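Local coordinates for carboxypeptidase 1 (PDB 5GIV), which probably removes amino acids one at a time from the C-terminus of peptides with broad specificity, as a zinc-dependent M32 metallocarboxypeptidase, at residues R379-A384 and D402-D407; A181-L186 and T356-V361. All blocks are in the same frame, centred on the assembly; numbering follows the deposited sequence.

In the fold
Contact 2 comes first along the chain. It joins helix 169-193 to the start of helix 357-372. Contact 1 follows, where the start of helix 381-393 meets the loop at 402-407. Helices 357-372 and 381-393 are consecutive and carry one segment of each contact. H360 of contact 2 bonds with Y389 of helix 381-393, which also touches Q406 of contact 1. The contact centres lie about 20 Å apart, and their nearest atoms are about 5 Å apart without touching. Both belong to the largely helical M32 fold. Contact 2 is the one near the metal, with the side chain of N358 about 12 Å from the zinc ion. Contact 1 lies away from the metal site.

Contact 1. Residues R379-A384 and D402-D407; sequences RDLADA and DGALQD
A382 and A404 bring the two backbones together, with their CA atoms 5.3 Å apart. On one side the chain leaves a short 3-10 segment at 379-380 and enters helix 381-393. On the other side it makes a type I beta turn from G403 to Q406. The turn is closed by the backbone bond from Q406 N to G403 O, 2.9 Å long. A single water bridges the two backbones. It donates to A382 O at 2.9 Å and accepts from A404 N at 3.0 Å. The water thus ties a carbonyl in the first turn of the helix to an N-H of the beta turn.

The direct contact is small and apolar. The methyl of A404 points at the helix and rests over the backbone of A382, with A404 CB 4.0 Å from A382 CA. The end of L381 comes near the same methyl. Its CG lies anti to the backbone N (chi1 178°), and this brings L381 CG to 4.3 Å from A404 CB. All three residues are buried.

The loop at 402-407 is folded back against the start of the helix that precedes it in the chain. This closes a helix-loop segment of the alpha-helical M32 fold, away from the metal site. Helix 128-147 adds F128, which touches L381, A382 and L405. W385, one turn further along helix 381-393, also packs on A404.

The Q406 side chain folds back to the residue before the turn. Its NE2 bonds to D402 O at 2.9 Å, with a bent N-H...O angle of 141°. The donor sits above the carbonyl plane of D402, while that oxygen stays close to the amide plane of Q406. Q406 NE2 also bonds to L347 O, and Q406 OE1 accepts from R349 N. At the two ends of 402-407, D402 forms a salt bridge with R123, and D407 with R349 and R364.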
ATOM      1  N   ARG A 379      16.535  20.156 -29.524  1.00 27.25           N
ATOM      2  CA  ARG A 379      17.623  20.898 -28.898  1.00 27.19           C
ATOM      3  C   ARG A 379      17.286  22.374 -28.767  1.00 27.17           C
ATOM      4  O   ARG A 379      17.896  23.071 -27.949  1.00 27.10           O
ATOM      5  CB  ARG A 379      18.923  20.731 -29.694  1.00 27.25           C
ATOM      6  N   ASP A 380      16.304  22.854 -29.521  1.00 30.66           N
ATOM      7  CA  ASP A 380      15.859  24.236 -29.437  1.00 30.67           C
ATOM      8  C   ASP A 380      14.663  24.428 -28.506  1.00 30.61           C
ATOM      9  O   ASP A 380      14.165  25.552 -28.388  1.00 30.62           O
ATOM     10  CB  ASP A 380      15.505  24.736 -30.843  1.00 30.79           C
ATOM     11  CG  ASP A 380      16.718  24.840 -31.750  1.00 30.85           C
ATOM     12  OD1 ASP A 380      17.844  24.642 -31.270  1.00 30.81           O
ATOM     13  OD2 ASP A 380      16.549  25.084 -32.956  1.00 30.95           O
ATOM     14  N   LEU A 381      14.211  23.370 -27.824  1.00 29.97           N
ATOM     15  CA  LEU A 381      12.976  23.458 -27.046  1.00 29.95           C
ATOM     16  C   LEU A 381      13.108  24.420 -25.872  1.00 29.89           C
ATOM     17  O   LEU A 381      12.188  25.198 -25.601  1.00 29.91           O
ATOM     18  CB  LEU A 381      12.560  22.069 -26.555  1.00 29.92           C
ATOM     19  CG  LEU A 381      11.301  22.007 -25.684  1.00 29.91           C
ATOM     20  CD1 LEU A 381      10.064  22.532 -26.429  1.00 29.98           C
ATOM     21  CD2 LEU A 381      11.070  20.587 -25.207  1.00 29.86           C
ATOM     22  N   ALA A 382      14.237  24.383 -25.158  1.00 25.88           N
ATOM     23  CA  ALA A 382      14.391  25.246 -23.989  1.00 25.80           C
ATOM     24  C   ALA A 382      14.209  26.704 -24.368  1.00 25.84           C
ATOM     25  O   ALA A 382      13.501  27.452 -23.683  1.00 25.82           O
ATOM     26  CB  ALA A 382      15.761  25.026 -23.339  1.00 25.73           C
ATOM     27  N   ASP A 383      14.837  27.123 -25.471  1.00 31.40           N
ATOM     28  CA  ASP A 383      14.721  28.507 -25.922  1.00 31.46           C
ATOM     29  C   ASP A 383      13.313  28.821 -26.420  1.00 31.55           C
ATOM     30  O   ASP A 383      12.773  29.891 -26.118  1.00 31.60           O
ATOM     31  CB  ASP A 383      15.772  28.785 -26.996  1.00 31.51           C
ATOM     32  CG  ASP A 383      17.194  28.618 -26.467  1.00 31.45           C
ATOM     33  OD1 ASP A 383      17.458  29.070 -25.330  1.00 31.36           O
ATOM     34  OD2 ASP A 383      18.041  28.009 -27.165  1.00 31.48           O
ATOM     35  N   ALA A 384      12.706  27.915 -27.195  1.00 26.75           N
ATOM     36  CA  ALA A 384      11.350  28.161 -27.686  1.00 26.84           C
ATOM     37  C   ALA A 384      10.354  28.259 -26.535  1.00 26.81           C
ATOM     38  O   ALA A 384       9.413  29.063 -26.587  1.00 26.90           O
ATOM     39  CB  ALA A 384      10.932  27.064 -28.663  1.00 26.88           C
ATOM     40  N   ASP A 402      12.233  25.797 -14.065  1.00 25.16           N
ATOM     41  CA  ASP A 402      10.821  26.114 -14.201  1.00 25.22           C
ATOM     42  C   ASP A 402      10.464  26.525 -15.623  1.00 25.27           C
ATOM     43  O   ASP A 402       9.369  27.050 -15.855  1.00 25.33           O
ATOM     44  CB  ASP A 402      10.438  27.200 -13.201  1.00 25.24           C
ATOM     45  CG  ASP A 402      10.552  26.724 -11.752  1.00 25.21           C
ATOM     46  OD1 ASP A 402      10.453  25.502 -11.511  1.00 25.20           O
ATOM     47  OD2 ASP A 402      10.751  27.571 -10.858  1.00 25.21           O
ATOM     48  N   GLY A 403      11.390  26.332 -16.570  1.00 17.33           N
ATOM     49  CA  GLY A 403      11.103  26.408 -17.986  1.00 17.32           C
ATOM     50  C   GLY A 403      10.717  25.056 -18.545  1.00 17.33           C
ATOM     51  O   GLY A 403       9.796  24.414 -18.032  1.00 17.33           O
ATOM     52  N   ALA A 404      11.421  24.608 -19.594  1.00 20.97           N
ATOM     53  CA  ALA A 404      11.078  23.371 -20.303  1.00 21.00           C
ATOM     54  C   ALA A 404      11.253  22.107 -19.461  1.00 20.96           C
ATOM     55  O   ALA A 404      10.757  21.052 -19.861  1.00 20.98           O
ATOM     56  CB  ALA A 404      11.904  23.250 -21.584  1.00 21.04           C
ATOM     57  N   LEU A 405      11.975  22.167 -18.342  1.00 17.37           N
ATOM     58  CA  LEU A 405      12.081  21.031 -17.429  1.00 17.40           C
ATOM     59  C   LEU A 405      10.936  20.981 -16.421  1.00 17.39           C
ATOM     60  O   LEU A 405      10.875  20.045 -15.611  1.00 17.41           O
ATOM     61  CB  LEU A 405      13.417  21.076 -16.673  1.00 17.45           C
ATOM     62  CG  LEU A 405      14.722  20.975 -17.470  1.00 17.48           C
ATOM     63  CD1 LEU A 405      15.914  21.384 -16.617  1.00 17.53           C
ATOM     64  CD2 LEU A 405      14.916  19.559 -17.973  1.00 17.50           C
ATOM     65  N   GLN A 406      10.020  21.953 -16.472  1.00 18.99           N
ATOM     66  CA  GLN A 406       9.046  22.143 -15.395  1.00 19.00           C
ATOM     67  C   GLN A 406       8.122  20.940 -15.232  1.00 19.03           C
ATOM     68  O   GLN A 406       7.957  20.415 -14.121  1.00 19.02           O
ATOM     69  CB  GLN A 406       8.225  23.405 -15.652  1.00 19.04           C
ATOM     70  CG  GLN A 406       6.992  23.489 -14.795  1.00 19.07           C
ATOM     71  CD  GLN A 406       6.124  24.689 -15.115  1.00 19.14           C
ATOM     72  OE1 GLN A 406       4.914  24.647 -14.915  1.00 19.19           O
ATOM     73  NE2 GLN A 406       6.735  25.772 -15.588  1.00 19.14           N
ATOM     74  N   ASP A 407       7.486  20.509 -16.315  1.00 19.23           N
ATOM     75  CA  ASP A 407       6.473  19.469 -16.239  1.00 19.27           C
ATOM     76  C   ASP A 407       7.051  18.106 -16.610  1.00 19.26           C
ATOM     77  O   ASP A 407       7.949  17.995 -17.452  1.00 19.26           O
ATOM     78  CB  ASP A 407       5.282  19.823 -17.136  1.00 19.33           C
ATOM     79  CG  ASP A 407       4.256  20.728 -16.421  1.00 19.36           C
ATOM     80  OD1 ASP A 407       3.932  20.457 -15.240  1.00 19.35           O
ATOM     81  OD2 ASP A 407       3.785  21.716 -17.035  1.00 19.40           O
TER
HETATM   82  O   HOH W   1      13.329  26.399 -20.980  1.00 17.47           O

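Contact 2. Residues A181-L186 and T356-V361; sequences AALVPL and TYNLHV
L183 and V184 of helix 169-193 meet N358 and L359 near the start of helix 357-372. This is helix-to-helix packing inside the alpha-helical fold of the M32 peptidases. Helix 169-193 kinks at P185, whose ring nitrogen carries no hydrogen to give to the turn before.

T356 stands at the closest backbone approach, with its CA 7.3 Å from L183 CA. Its CB points away from residues 181-186, though its side chain touches A187 further along helix 169-193. T356 OG1 bonds to D353, and T356 O receives L359 N at 3.1 Å.

Y357 turns its ring away from the contact, toward helix 420-439. Its hydroxyl bonds to R349, and its ring makes a cation-pi contact with R300.

N358 points at L183. Both side chains have CG anti to the carbonyl carbon (chi1 -61° and -67°), and they approach each other at a slant. The polar end of N358 is held by other groups. Its OD1 accepts from N426 ND2 and bonds with T423 OG1, both on helix 420-439. Its ND2 bonds with Y489 OH on helix 487-501. These three bonds fix which way the buried amide faces. The zinc ligand E296 is about 9 Å away, side chain to side chain; N358 is not itself a ligand.

L359 makes the apolar half of the contact at the partly exposed border. It crosses V184 at about a right angle, and its CD2 meets V184 CG2 at 3.9 Å.

V361 packs on F176, earlier on helix 169-193, while H360 ND1 bonds with Y389 OH. The closest approach between the two helical segments is a methyl beside an amide nitrogen: L183 CD1 lies 3.4 Å from N358 ND2.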
ATOM      1  N   ALA A 181      -8.760  35.006 -26.644  1.00 24.79           N
ATOM      2  CA  ALA A 181      -9.381  36.292 -26.965  1.00 25.06           C
ATOM      3  C   ALA A 181     -10.168  36.854 -25.792  1.00 25.13           C
ATOM      4  O   ALA A 181     -10.195  38.072 -25.590  1.00 25.28           O
ATOM      5  CB  ALA A 181     -10.295  36.153 -28.185  1.00 25.25           C
ATOM      6  N   ALA A 182     -10.809  35.995 -25.004  1.00 19.47           N
ATOM      7  CA  ALA A 182     -11.613  36.474 -23.883  1.00 19.56           C
ATOM      8  C   ALA A 182     -10.811  36.580 -22.586  1.00 19.35           C
ATOM      9  O   ALA A 182     -11.006  37.531 -21.816  1.00 19.42           O
ATOM     10  CB  ALA A 182     -12.829  35.564 -23.674  1.00 19.58           C
ATOM     11  N   LEU A 183      -9.915  35.624 -22.314  1.00 23.80           N
ATOM     12  CA  LEU A 183      -9.307  35.573 -20.985  1.00 23.63           C
ATOM     13  C   LEU A 183      -8.108  36.508 -20.835  1.00 23.56           C
ATOM     14  O   LEU A 183      -7.921  37.076 -19.750  1.00 23.51           O
ATOM     15  CB  LEU A 183      -8.921  34.134 -20.624  1.00 23.41           C
ATOM     16  CG  LEU A 183     -10.146  33.224 -20.445  1.00 23.45           C
ATOM     17  CD1 LEU A 183      -9.755  31.825 -19.981  1.00 23.24           C
ATOM     18  CD2 LEU A 183     -11.191  33.856 -19.512  1.00 23.59           C
ATOM     19  N   VAL A 184      -7.308  36.709 -21.890  1.00 23.54           N
ATOM     20  CA  VAL A 184      -6.167  37.626 -21.791  1.00 23.47           C
ATOM     21  C   VAL A 184      -6.598  39.023 -21.368  1.00 23.63           C
ATOM     22  O   VAL A 184      -6.009  39.570 -20.420  1.00 23.53           O
ATOM     23  CB  VAL A 184      -5.382  37.648 -23.113  1.00 23.49           C
ATOM     24  CG1 VAL A 184      -4.315  38.734 -23.068  1.00 23.44           C
ATOM     25  CG2 VAL A 184      -4.735  36.296 -23.394  1.00 23.29           C
ATOM     26  N   PRO A 185      -7.559  39.669 -22.026  1.00 26.36           N
ATOM     27  CA  PRO A 185      -7.970  41.007 -21.568  1.00 26.51           C
ATOM     28  C   PRO A 185      -8.560  40.992 -20.172  1.00 26.44           C
ATOM     29  O   PRO A 185      -8.298  41.901 -19.377  1.00 26.42           O
ATOM     30  CB  PRO A 185      -8.995  41.441 -22.624  1.00 26.80           C
ATOM     31  CG  PRO A 185      -8.756  40.511 -23.809  1.00 26.79           C
ATOM     32  CD  PRO A 185      -8.277  39.236 -23.235  1.00 26.53           C
ATOM     33  N   LEU A 186      -9.375  39.990 -19.848  1.00 19.50           N
ATOM     34  CA  LEU A 186      -9.951  39.920 -18.510  1.00 19.44           C
ATOM     35  C   LEU A 186      -8.861  39.721 -17.457  1.00 19.19           C
ATOM     36  O   LEU A 186      -8.914  40.316 -16.374  1.00 19.13           O
ATOM     37  CB  LEU A 186     -10.981  38.791 -18.447  1.00 19.47           C
ATOM     38  CG  LEU A 186     -11.653  38.545 -17.094  1.00 19.41           C
ATOM     39  CD1 LEU A 186     -12.407  39.794 -16.664  1.00 19.58           C
ATOM     40  CD2 LEU A 186     -12.587  37.357 -17.160  1.00 19.43           C
ATOM     41  N   THR A 356      -5.356  32.856 -15.937  1.00 18.94           N
ATOM     42  CA  THR A 356      -4.161  32.687 -16.752  1.00 18.86           C
ATOM     43  C   THR A 356      -3.798  31.229 -17.002  1.00 18.73           C
ATOM     44  O   THR A 356      -2.895  30.965 -17.802  1.00 18.66           O
ATOM     45  CB  THR A 356      -2.971  33.409 -16.107  1.00 18.76           C
ATOM     46  OG1 THR A 356      -2.632  32.765 -14.873  1.00 18.62           O
ATOM     47  CG2 THR A 356      -3.319  34.879 -15.838  1.00 18.88           C
ATOM     48  N   TYR A 357      -4.500  30.278 -16.379  1.00 18.86           N
ATOM     49  CA  TYR A 357      -4.090  28.879 -16.456  1.00 18.73           C
ATOM     50  C   TYR A 357      -3.958  28.410 -17.899  1.00 18.75           C
ATOM     51  O   TYR A 357      -2.962  27.779 -18.271  1.00 18.65           O
ATOM     52  CB  TYR A 357      -5.082  27.984 -15.706  1.00 18.74           C
ATOM     53  CG  TYR A 357      -4.678  26.517 -15.731  1.00 18.62           C
ATOM     54  CD1 TYR A 357      -5.067  25.676 -16.773  1.00 18.63           C
ATOM     55  CD2 TYR A 357      -3.881  25.985 -14.729  1.00 18.50           C
ATOM     56  CE1 TYR A 357      -4.689  24.345 -16.795  1.00 18.52           C
ATOM     57  CE2 TYR A 357      -3.497  24.655 -14.747  1.00 18.41           C
ATOM     58  CZ  TYR A 357      -3.899  23.846 -15.781  1.00 18.42           C
ATOM     59  OH  TYR A 357      -3.517  22.534 -15.778  1.00 18.33           O
ATOM     60  N   ASN A 358      -4.958  28.698 -18.725  1.00 17.10           N
ATOM     61  CA  ASN A 358      -4.985  28.112 -20.058  1.00 17.10           C
ATOM     62  C   ASN A 358      -3.817  28.574 -20.917  1.00 17.09           C
ATOM     63  O   ASN A 358      -3.412  27.851 -21.835  1.00 17.10           O
ATOM     64  CB  ASN A 358      -6.327  28.427 -20.719  1.00 17.11           C
ATOM     65  CG  ASN A 358      -7.494  27.854 -19.936  1.00 17.12           C
ATOM     66  OD1 ASN A 358      -7.471  26.699 -19.531  1.00 17.14           O
ATOM     67  ND2 ASN A 358      -8.508  28.666 -19.699  1.00 17.12           N
ATOM     68  N   LEU A 359      -3.221  29.721 -20.601  1.00 23.73           N
ATOM     69  CA  LEU A 359      -2.062  30.168 -21.362  1.00 23.71           C
ATOM     70  C   LEU A 359      -0.887  29.203 -21.223  1.00 23.55           C
ATOM     71  O   LEU A 359      -0.053  29.103 -22.132  1.00 23.51           O
ATOM     72  CB  LEU A 359      -1.669  31.576 -20.913  1.00 23.75           C
ATOM     73  CG  LEU A 359      -2.770  32.617 -21.114  1.00 23.95           C
ATOM     74  CD1 LEU A 359      -2.432  33.904 -20.401  1.00 23.98           C
ATOM     75  CD2 LEU A 359      -2.967  32.876 -22.602  1.00 24.08           C
ATOM     76  N   HIS A 360      -0.797  28.483 -20.102  1.00 17.09           N
ATOM     77  CA  HIS A 360       0.250  27.472 -19.964  1.00 17.11           C
ATOM     78  C   HIS A 360      -0.023  26.265 -20.856  1.00 17.12           C
ATOM     79  O   HIS A 360       0.903  25.715 -21.467  1.00 17.13           O
ATOM     80  CB  HIS A 360       0.380  27.033 -18.503  1.00 17.12           C
ATOM     81  CG  HIS A 360       0.768  28.133 -17.563  1.00 17.12           C
ATOM     82  ND1 HIS A 360       2.071  28.349 -17.161  1.00 17.13           N
ATOM     83  CD2 HIS A 360       0.019  29.060 -16.923  1.00 17.11           C
ATOM     84  CE1 HIS A 360       2.106  29.369 -16.323  1.00 17.13           C
ATOM     85  NE2 HIS A 360       0.877  29.821 -16.165  1.00 17.11           N
ATOM     86  N   VAL A 361      -1.280  25.813 -20.907  1.00 17.12           N
ATOM     87  CA  VAL A 361      -1.641  24.670 -21.739  1.00 17.14           C
ATOM     88  C   VAL A 361      -1.418  24.995 -23.209  1.00 17.13           C
ATOM     89  O   VAL A 361      -0.862  24.189 -23.965  1.00 17.15           O
ATOM     90  CB  VAL A 361      -3.099  24.250 -21.466  1.00 17.15           C
ATOM     91  CG1 VAL A 361      -3.553  23.184 -22.443  1.00 17.17           C
ATOM     92  CG2 VAL A 361      -3.240  23.752 -20.039  1.00 17.15           C
TER